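Local coordinates for ribose 5-phosphate isomerase RpiB (Thermoanaerobacter tengcongensis, PDB 4EGS), which probably dephosphorylates phosphotyrosine through its N-terminal low molecular weight phosphatase domain, the part modelled here, while the whole protein may also interconvert aldoses and ketoses, at residues 105-108 with 109-113; 129-132 with 133-136; 137-140 with 141-145; 161-164 with 165-169. One frame throughout, in Å; residues are numbered along the deposited sequence.

From the N terminus, interaction 1 winds the loop before helix 108-112 into that helix. Interaction 2 follows as the turn that ends helix 121-130, and its two tyrosines pack against Leu-110 and Lys-111 of interaction 1. The chain runs straight on into interaction 3, where strand 138-140, at one edge of the parallel sheet, gives way to a helical turn; Lys-137 reaches back to the carbonyl oxygens of Leu-110 and Ala-113. Interaction 4 lies within helix 159-179, across the chain's centre from interactions 1 and 2, and a salt bridge between Lys-142 and Glu-168 joins it to interaction 3. The four local contacts follow in series, neither nesting nor crossing.

Interaction 1 of 4, residues 105-108 with 109-113; sequences LREE and DLKGA
Arg-106 and Asp-109 cross at about a right angle, yet their flat ends lie nearly coplanar, the guanidinium and carboxylate planes only 17° apart. NH1 of Arg-106 meets OD2 of Asp-109 at the guanidinium edge in a salt bridge; the modelled 2.4 Å between these two atoms is too short to be taken literally. The other carboxylate oxygen works on the backbone: OD1 of Asp-109 accepts the amide N of Arg-106 at 3.0 Å, and this N-H arrives from above the carboxylate plane. Aspartate suits the place because its short side chain can divide two oxygens between a main-chain amide and a charged side chain of the same residue. The pair sits where an irregular loop enters helix 108-112 of the phosphatase domain, a helix of little more than one turn, whose backbone bond from Lys-111 N to Glu-107 O, at 3.4 Å, is weak. Lys-111 CG also comes within 3.5 Å of Glu-107 O. Further out, Lys-111 CE packs 3.7 Å from Glu-107 CD. The charged ends do not meet, Glu-107 OE1 and Lys-111 NZ remaining 4.7 Å apart. On the apolar side Leu-105 lies across Leu-110, Leu-105 CD2 to Leu-110 CD1 at 3.7 Å. With CG anti to its own nitrogen (chi1 -165°), Leu-105 brings its methyls to Leu-110, and both leucines also pack on Tyr-131.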
# COMPACT_ATOMS: atom_id res chain seq x y z
N LEU A 105 21.01 3.15 12.25
CA LEU A 105 19.60 3.19 12.61
C LEU A 105 19.37 3.83 13.98
O LEU A 105 20.07 3.54 14.95
CB LEU A 105 19.00 1.78 12.56
CG LEU A 105 17.48 1.66 12.55
CD1 LEU A 105 17.03 0.60 11.56
CD2 LEU A 105 16.95 1.33 13.94
N ARG A 106 18.38 4.72 14.04
CA ARG A 106 18.04 5.43 15.26
C ARG A 106 16.60 5.12 15.65
O ARG A 106 16.10 4.03 15.36
CB ARG A 106 18.19 6.94 15.06
CG ARG A 106 19.36 7.34 14.19
CD ARG A 106 19.11 8.68 13.53
NE ARG A 106 19.95 8.87 12.34
CZ ARG A 106 19.66 8.39 11.14
NH1 ARG A 106 18.56 7.67 10.96
NH2 ARG A 106 20.47 8.61 10.12
N GLU A 107 15.94 6.07 16.30
CA GLU A 107 14.53 5.90 16.64
C GLU A 107 13.66 6.68 15.66
O GLU A 107 12.46 6.44 15.55
CB GLU A 107 14.26 6.37 18.07
CG GLU A 107 13.13 5.61 18.76
CD GLU A 107 12.63 6.31 20.00
OE1 GLU A 107 12.02 5.63 20.86
OE2 GLU A 107 12.83 7.53 20.12
N GLU A 108 14.29 7.60 14.94
CA GLU A 108 13.59 8.44 13.97
C GLU A 108 13.08 7.63 12.79
O GLU A 108 11.98 7.87 12.28
CB GLU A 108 14.52 9.55 13.47
CG GLU A 108 13.93 10.94 13.51
CD GLU A 108 14.92 12.01 13.07
OE1 GLU A 108 15.02 13.04 13.76
OE2 GLU A 108 15.58 11.82 12.03
N ASP A 109 13.87 6.65 12.36
CA ASP A 109 13.55 5.86 11.17
C ASP A 109 12.46 4.82 11.44
O ASP A 109 11.62 4.57 10.58
CB ASP A 109 14.80 5.18 10.62
CG ASP A 109 16.06 5.60 11.33
OD1 ASP A 109 16.02 5.77 12.57
OD2 ASP A 109 17.10 5.77 10.65
N LEU A 110 12.48 4.23 12.62
CA LEU A 110 11.53 3.17 12.97
C LEU A 110 10.11 3.69 13.15
O LEU A 110 9.15 3.07 12.70
CB LEU A 110 11.99 2.42 14.22
CG LEU A 110 12.48 0.99 13.98
CD1 LEU A 110 13.45 0.94 12.81
CD2 LEU A 110 13.12 0.42 15.23
N LYS A 111 9.98 4.84 13.81
CA LYS A 111 8.67 5.45 14.04
C LYS A 111 8.02 5.90 12.74
O LYS A 111 6.81 5.72 12.55
CB LYS A 111 8.81 6.65 14.98
CG LYS A 111 9.03 6.29 16.44
CD LYS A 111 9.39 7.52 17.25
CE LYS A 111 9.27 7.27 18.75
NZ LYS A 111 7.86 7.05 19.16
N GLY A 112 8.81 6.47 11.85
CA GLY A 112 8.30 6.98 10.58
C GLY A 112 8.01 5.88 9.58
O GLY A 112 7.39 6.12 8.54
N ALA A 113 8.46 4.67 9.88
CA ALA A 113 8.28 3.54 8.98
C ALA A 113 6.96 2.81 9.20
O ALA A 113 6.64 2.42 10.32
CB ALA A 113 9.45 2.57 9.11

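Interaction 2 of 4, residues 129-132 with 133-136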
# COMPACT_ATOMS: atom_id res chain seq x y z
N SER A 129 14.62 -7.60 19.31
CA SER A 129 15.11 -7.81 20.67
C SER A 129 15.26 -6.47 21.37
O SER A 129 14.87 -6.31 22.53
CB SER A 129 16.45 -8.54 20.66
OG SER A 129 17.47 -7.76 20.05
N GLN A 130 15.81 -5.50 20.65
CA GLN A 130 16.02 -4.16 21.19
C GLN A 130 14.76 -3.31 21.12
O GLN A 130 14.47 -2.53 22.03
CB GLN A 130 17.17 -3.48 20.43
CG GLN A 130 17.12 -1.97 20.48
CD GLN A 130 18.48 -1.36 20.73
OE1 GLN A 130 19.31 -1.27 19.83
NE2 GLN A 130 18.71 -0.94 21.96
N TYR A 131 14.00 -3.46 20.03
CA TYR A 131 12.79 -2.66 19.83
C TYR A 131 11.53 -3.52 19.83
O TYR A 131 10.97 -3.80 18.76
CB TYR A 131 12.88 -1.89 18.51
CG TYR A 131 14.09 -0.99 18.39
CD1 TYR A 131 14.19 0.18 19.13
CD2 TYR A 131 15.14 -1.32 17.53
CE1 TYR A 131 15.30 1.00 19.02
CE2 TYR A 131 16.25 -0.50 17.42
CZ TYR A 131 16.32 0.66 18.16
OH TYR A 131 17.42 1.47 18.05
N PRO A 132 11.06 -3.93 21.01
CA PRO A 132 9.82 -4.70 21.08
C PRO A 132 8.63 -3.78 20.83
O PRO A 132 8.70 -2.59 21.14
CB PRO A 132 9.80 -5.22 22.52
CG PRO A 132 11.18 -4.94 23.08
CD PRO A 132 11.64 -3.73 22.35
N GLU A 133 7.55 -4.33 20.27
CA GLU A 133 6.34 -3.58 19.94
C GLU A 133 6.52 -2.60 18.77
O GLU A 133 5.57 -1.95 18.34
CB GLU A 133 5.71 -2.91 21.17
CG GLU A 133 5.08 -3.89 22.16
CD GLU A 133 6.11 -4.73 22.90
OE1 GLU A 133 7.01 -4.14 23.54
OE2 GLU A 133 6.03 -5.98 22.85
N TYR A 134 7.75 -2.49 18.29
CA TYR A 134 8.01 -2.00 16.94
C TYR A 134 8.04 -3.26 16.09
O TYR A 134 8.02 -3.21 14.86
CB TYR A 134 9.36 -1.30 16.86
CG TYR A 134 9.36 0.13 17.34
CD1 TYR A 134 8.37 1.02 16.94
CD2 TYR A 134 10.35 0.59 18.20
CE1 TYR A 134 8.36 2.33 17.39
CE2 TYR A 134 10.36 1.90 18.64
CZ TYR A 134 9.36 2.76 18.24
OH TYR A 134 9.37 4.06 18.69
N ALA A 135 8.09 -4.40 16.78
CA ALA A 135 8.23 -5.71 16.16
C ALA A 135 7.05 -6.06 15.26
O ALA A 135 7.17 -6.94 14.40
CB ALA A 135 8.40 -6.78 17.24
N ASP A 136 5.92 -5.39 15.45
CA ASP A 136 4.73 -5.66 14.66
C ASP A 136 4.94 -5.31 13.19
O ASP A 136 4.31 -5.90 12.31
CB ASP A 136 3.53 -4.88 15.22
CG ASP A 136 2.22 -5.27 14.55
OD1 ASP A 136 1.40 -4.36 14.28
OD2 ASP A 136 2.01 -6.47 14.30
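Tyr-131 lays its CB against the edge of the Tyr-134 ring, 3.6 Å from CD2 and near the plane of that ring. The aromatic ring of Tyr-131 is turned obliquely to the same CD2, with its CD1 4.0 Å from Tyr-134 CD2, so the two tyrosines meet through a methylene and a ring edge and do not stack. One face of the Tyr-131 ring is taken by its chain neighbour: CG of Gln-130 sits 3.4 Å above the ring plane, over its centre. Both tyrosines also pack against Leu-110 of helix 108-112, broad rings suited to covering the buried leucine from the surface side. Between them the chain reverses. Pro-132, its phi fixed by the ring near the value that the second position of the turn needs, is followed by Glu-133 with a positive phi of 70°, unusual for a residue with a side chain. Glu-133 bends at chi2 and folds back, so that OE1 stands 3.2 Å from Pro-132 CB, an acidic oxygen resting on the flank of the proline at the surface. Tyr-131 to Tyr-134 is thus a type II beta turn with proline in its second position, here terminating helix 121-130 and leading toward strand 138-140 in an alpha/beta phosphatase fold.

Interaction 3 of 4, residues 137-140 with 141-145; sequences KIFT and IKEFV
Strand 138-140, an outermost strand of the four-stranded parallel sheet, ends by running straight into a turn of helical backbone, and Thr-140 is the junction residue, gripped by Glu-143 and Phe-144. Phe-144 N donates to Thr-140 O at 3.0 Å, an i to i+4 bond like those of a helix. At its amide, Thr-140 N donates to Glu-143 OE1 at 3.2 Å, approaching from well above the carboxylate plane. Glutamate fits because its chain, extended beyond CG, spans the distance back to the strand; its CB touches Thr-140 CG2 at 3.8 Å on the way. The same OE1 lies at the edge of the Phe-139 ring, 3.4 Å from CD2, with ring and carboxylate planes 66° apart. The other flank of Phe-139 meets Phe-144, CD1 to CD1 at 3.9 Å, the two rings inclined at 46°. Phe-144 gets there with CG anti to its backbone N (chi1 -176°), and it also packs on Leu-115 and Leu-117 of the adjoining strand and on Leu-176 of helix 159-179. Glu-143 OE1 is shared further with Lys-124 in a salt bridge. An amide N-H and an ammonium group converging on one oxygen would favour the charged carboxylate, and they probably hold the strand end to helix 121-130.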
# COMPACT_ATOMS: atom_id res chain seq x y z
N LYS A 137 5.82 -4.35 12.93
CA LYS A 137 6.11 -3.94 11.56
C LYS A 137 7.50 -4.40 11.11
O LYS A 137 7.94 -4.06 10.01
CB LYS A 137 5.96 -2.42 11.41
CG LYS A 137 6.72 -1.60 12.44
CD LYS A 137 6.37 -0.12 12.32
CE LYS A 137 7.04 0.71 13.40
NZ LYS A 137 6.69 2.15 13.28
N ILE A 138 8.17 -5.18 11.94
CA ILE A 138 9.49 -5.70 11.61
C ILE A 138 9.41 -7.11 11.02
O ILE A 138 8.93 -8.04 11.67
CB ILE A 138 10.43 -5.74 12.83
CG1 ILE A 138 10.61 -4.35 13.42
CG2 ILE A 138 11.77 -6.34 12.44
CD1 ILE A 138 11.46 -4.31 14.66
N PHE A 139 9.87 -7.26 9.79
CA PHE A 139 9.92 -8.56 9.14
C PHE A 139 11.18 -8.69 8.30
O PHE A 139 11.88 -7.71 8.05
CB PHE A 139 8.68 -8.77 8.26
CG PHE A 139 7.38 -8.62 8.99
CD1 PHE A 139 6.64 -7.46 8.88
CD2 PHE A 139 6.90 -9.64 9.80
CE1 PHE A 139 5.44 -7.31 9.56
CE2 PHE A 139 5.71 -9.50 10.48
CZ PHE A 139 4.97 -8.34 10.36
N THR A 140 11.47 -9.91 7.86
CA THR A 140 12.60 -10.16 6.97
C THR A 140 12.14 -10.02 5.52
O THR A 140 10.97 -10.25 5.21
CB THR A 140 13.26 -11.54 7.26
OG1 THR A 140 14.61 -11.34 7.69
CG2 THR A 140 13.25 -12.44 6.03
N ILE A 141 13.05 -9.62 4.64
CA ILE A 141 12.73 -9.35 3.24
C ILE A 141 12.12 -10.57 2.52
O ILE A 141 11.31 -10.41 1.61
CB ILE A 141 13.98 -8.84 2.47
CG1 ILE A 141 13.59 -8.28 1.10
CG2 ILE A 141 15.04 -9.93 2.35
CD1 ILE A 141 13.23 -6.81 1.13
N LYS A 142 12.51 -11.77 2.95
CA LYS A 142 12.01 -13.00 2.34
C LYS A 142 10.71 -13.46 2.99
O LYS A 142 9.79 -13.91 2.31
CB LYS A 142 13.06 -14.10 2.43
CG LYS A 142 14.36 -13.80 1.70
CD LYS A 142 14.27 -14.13 0.22
CE LYS A 142 14.86 -15.50 -0.07
NZ LYS A 142 16.26 -15.60 0.43
N GLU A 143 10.63 -13.34 4.31
CA GLU A 143 9.48 -13.83 5.06
C GLU A 143 8.23 -12.99 4.82
O GLU A 143 7.11 -13.49 4.96
CB GLU A 143 9.78 -13.91 6.56
CG GLU A 143 9.35 -12.68 7.35
CD GLU A 143 9.64 -12.81 8.83
OE1 GLU A 143 9.56 -11.78 9.54
OE2 GLU A 143 9.96 -13.92 9.28
N PHE A 144 8.42 -11.73 4.45
CA PHE A 144 7.28 -10.84 4.20
C PHE A 144 6.55 -11.23 2.92
O PHE A 144 5.34 -11.06 2.80
CB PHE A 144 7.73 -9.38 4.14
CG PHE A 144 6.59 -8.41 3.99
CD1 PHE A 144 5.88 -7.97 5.10
CD2 PHE A 144 6.23 -7.92 2.74
CE1 PHE A 144 4.84 -7.07 4.96
CE2 PHE A 144 5.19 -7.03 2.60
CZ PHE A 144 4.49 -6.60 3.71
N VAL A 145 7.30 -11.75 1.95
CA VAL A 145 6.71 -12.19 0.70
C VAL A 145 6.43 -13.70 0.72
O VAL A 145 6.24 -14.32 -0.33
CB VAL A 145 7.60 -11.83 -0.51
CG1 VAL A 145 7.72 -10.32 -0.64
CG2 VAL A 145 8.97 -12.47 -0.39

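Interaction 4 of 4, residues 161-164 with 165-169; sequences VYKK and TAEEL
Residues 161-169 form regular alpha-helix, four i to i+4 bonds running in succession: Thr-165 N to Val-161 O, Ala-166 N to Tyr-162 O, Glu-167 N to Lys-163 O and Glu-168 N to Lys-164 O. The helix is 159-179, the long C-terminal helix of the phosphatase domain and a predicted coiled-coil region, and its side chains divide between a buried face and an outer one. Ala-166 and Thr-165 belong to the buried face. The alanine CB stands 3.4 Å from both Tyr-162 O and Lys-163 O, a methyl small enough to let Met-50 and Tyr-93 come close. Thr-165 holds its CB 3.4 Å from Val-161 O and packs on Met-50, its side chain about 5 Å from that of Arg-47, which lines the bicarbonate pocket. Tyr-162 turns away from the next turn to pack on Cys-46 and Pro-154. The Tyr-162 side chain lies about 6 Å from that of Asp-153, the predicted proton donor, so this helix probably helps shape the site.

On the outer face, long charged chains suit the solvent side. Glu-167, CG beside its backbone N (chi1 -60°), runs back over the preceding turn and places CG 3.1 Å from Lys-163 O. Its carboxylate straddles two lysine stems: OE1 lies 3.6 Å from Lys-163 CG, while Lys-164, bent at three successive torsions, carries its ammonium off, so that OE2 touches the methylene CD of Lys-164 at 3.5 Å but stays 5.1 Å from Lys-164 NZ.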
# COMPACT_ATOMS: atom_id res chain seq x y z
N VAL A 161 28.42 -11.61 -8.15
CA VAL A 161 27.74 -11.81 -6.88
C VAL A 161 26.85 -10.61 -6.57
O VAL A 161 25.72 -10.77 -6.12
CB VAL A 161 28.74 -12.01 -5.73
CG1 VAL A 161 28.02 -12.40 -4.45
CG2 VAL A 161 29.76 -13.07 -6.10
N TYR A 162 27.38 -9.41 -6.81
CA TYR A 162 26.59 -8.19 -6.70
C TYR A 162 25.44 -8.24 -7.68
O TYR A 162 24.34 -7.76 -7.39
CB TYR A 162 27.46 -6.96 -6.98
CG TYR A 162 28.19 -6.41 -5.78
CD1 TYR A 162 29.46 -6.86 -5.45
CD2 TYR A 162 27.61 -5.43 -4.98
CE1 TYR A 162 30.14 -6.35 -4.36
CE2 TYR A 162 28.28 -4.92 -3.88
CZ TYR A 162 29.54 -5.39 -3.58
OH TYR A 162 30.21 -4.88 -2.48
N LYS A 163 25.70 -8.82 -8.85
CA LYS A 163 24.69 -8.94 -9.89
C LYS A 163 23.58 -9.89 -9.46
O LYS A 163 22.40 -9.59 -9.62
CB LYS A 163 25.33 -9.43 -11.19
CG LYS A 163 24.40 -9.42 -12.39
CD LYS A 163 25.09 -9.94 -13.65
CE LYS A 163 26.12 -8.96 -14.20
NZ LYS A 163 27.44 -9.01 -13.51
N LYS A 164 23.98 -11.04 -8.91
CA LYS A 164 23.03 -12.04 -8.44
C LYS A 164 22.18 -11.51 -7.29
O LYS A 164 20.99 -11.78 -7.21
CB LYS A 164 23.78 -13.31 -8.01
CG LYS A 164 22.90 -14.40 -7.43
CD LYS A 164 21.96 -14.97 -8.48
CE LYS A 164 22.73 -15.63 -9.61
NZ LYS A 164 23.50 -16.82 -9.16
N THR A 165 22.81 -10.74 -6.41
CA THR A 165 22.11 -10.13 -5.28
C THR A 165 21.12 -9.07 -5.77
O THR A 165 20.03 -8.93 -5.22
CB THR A 165 23.11 -9.53 -4.26
OG1 THR A 165 23.18 -10.39 -3.11
CG2 THR A 165 22.70 -8.14 -3.81
N ALA A 166 21.51 -8.35 -6.81
CA ALA A 166 20.64 -7.35 -7.42
C ALA A 166 19.40 -7.97 -8.05
O ALA A 166 18.30 -7.42 -7.97
CB ALA A 166 21.41 -6.52 -8.44
N GLU A 167 19.58 -9.13 -8.68
CA GLU A 167 18.48 -9.85 -9.32
C GLU A 167 17.47 -10.34 -8.28
O GLU A 167 16.26 -10.18 -8.45
CB GLU A 167 19.01 -11.02 -10.13
CG GLU A 167 19.98 -10.65 -11.23
CD GLU A 167 20.84 -11.83 -11.62
OE1 GLU A 167 21.64 -11.72 -12.58
OE2 GLU A 167 20.72 -12.88 -10.96
N GLU A 168 17.98 -10.95 -7.21
CA GLU A 168 17.13 -11.45 -6.14
C GLU A 168 16.32 -10.32 -5.53
O GLU A 168 15.11 -10.44 -5.33
CB GLU A 168 17.94 -12.17 -5.06
CG GLU A 168 17.11 -12.59 -3.85
CD GLU A 168 17.84 -13.56 -2.94
OE1 GLU A 168 18.68 -14.34 -3.43
OE2 GLU A 168 17.56 -13.55 -1.72
N LEU A 169 17.00 -9.21 -5.25
CA LEU A 169 16.35 -8.02 -4.69
C LEU A 169 15.26 -7.49 -5.62
O LEU A 169 14.17 -7.15 -5.17
CB LEU A 169 17.39 -6.93 -4.42
CG LEU A 169 17.60 -6.53 -2.96
CD1 LEU A 169 17.49 -7.73 -2.04
CD2 LEU A 169 18.95 -5.85 -2.79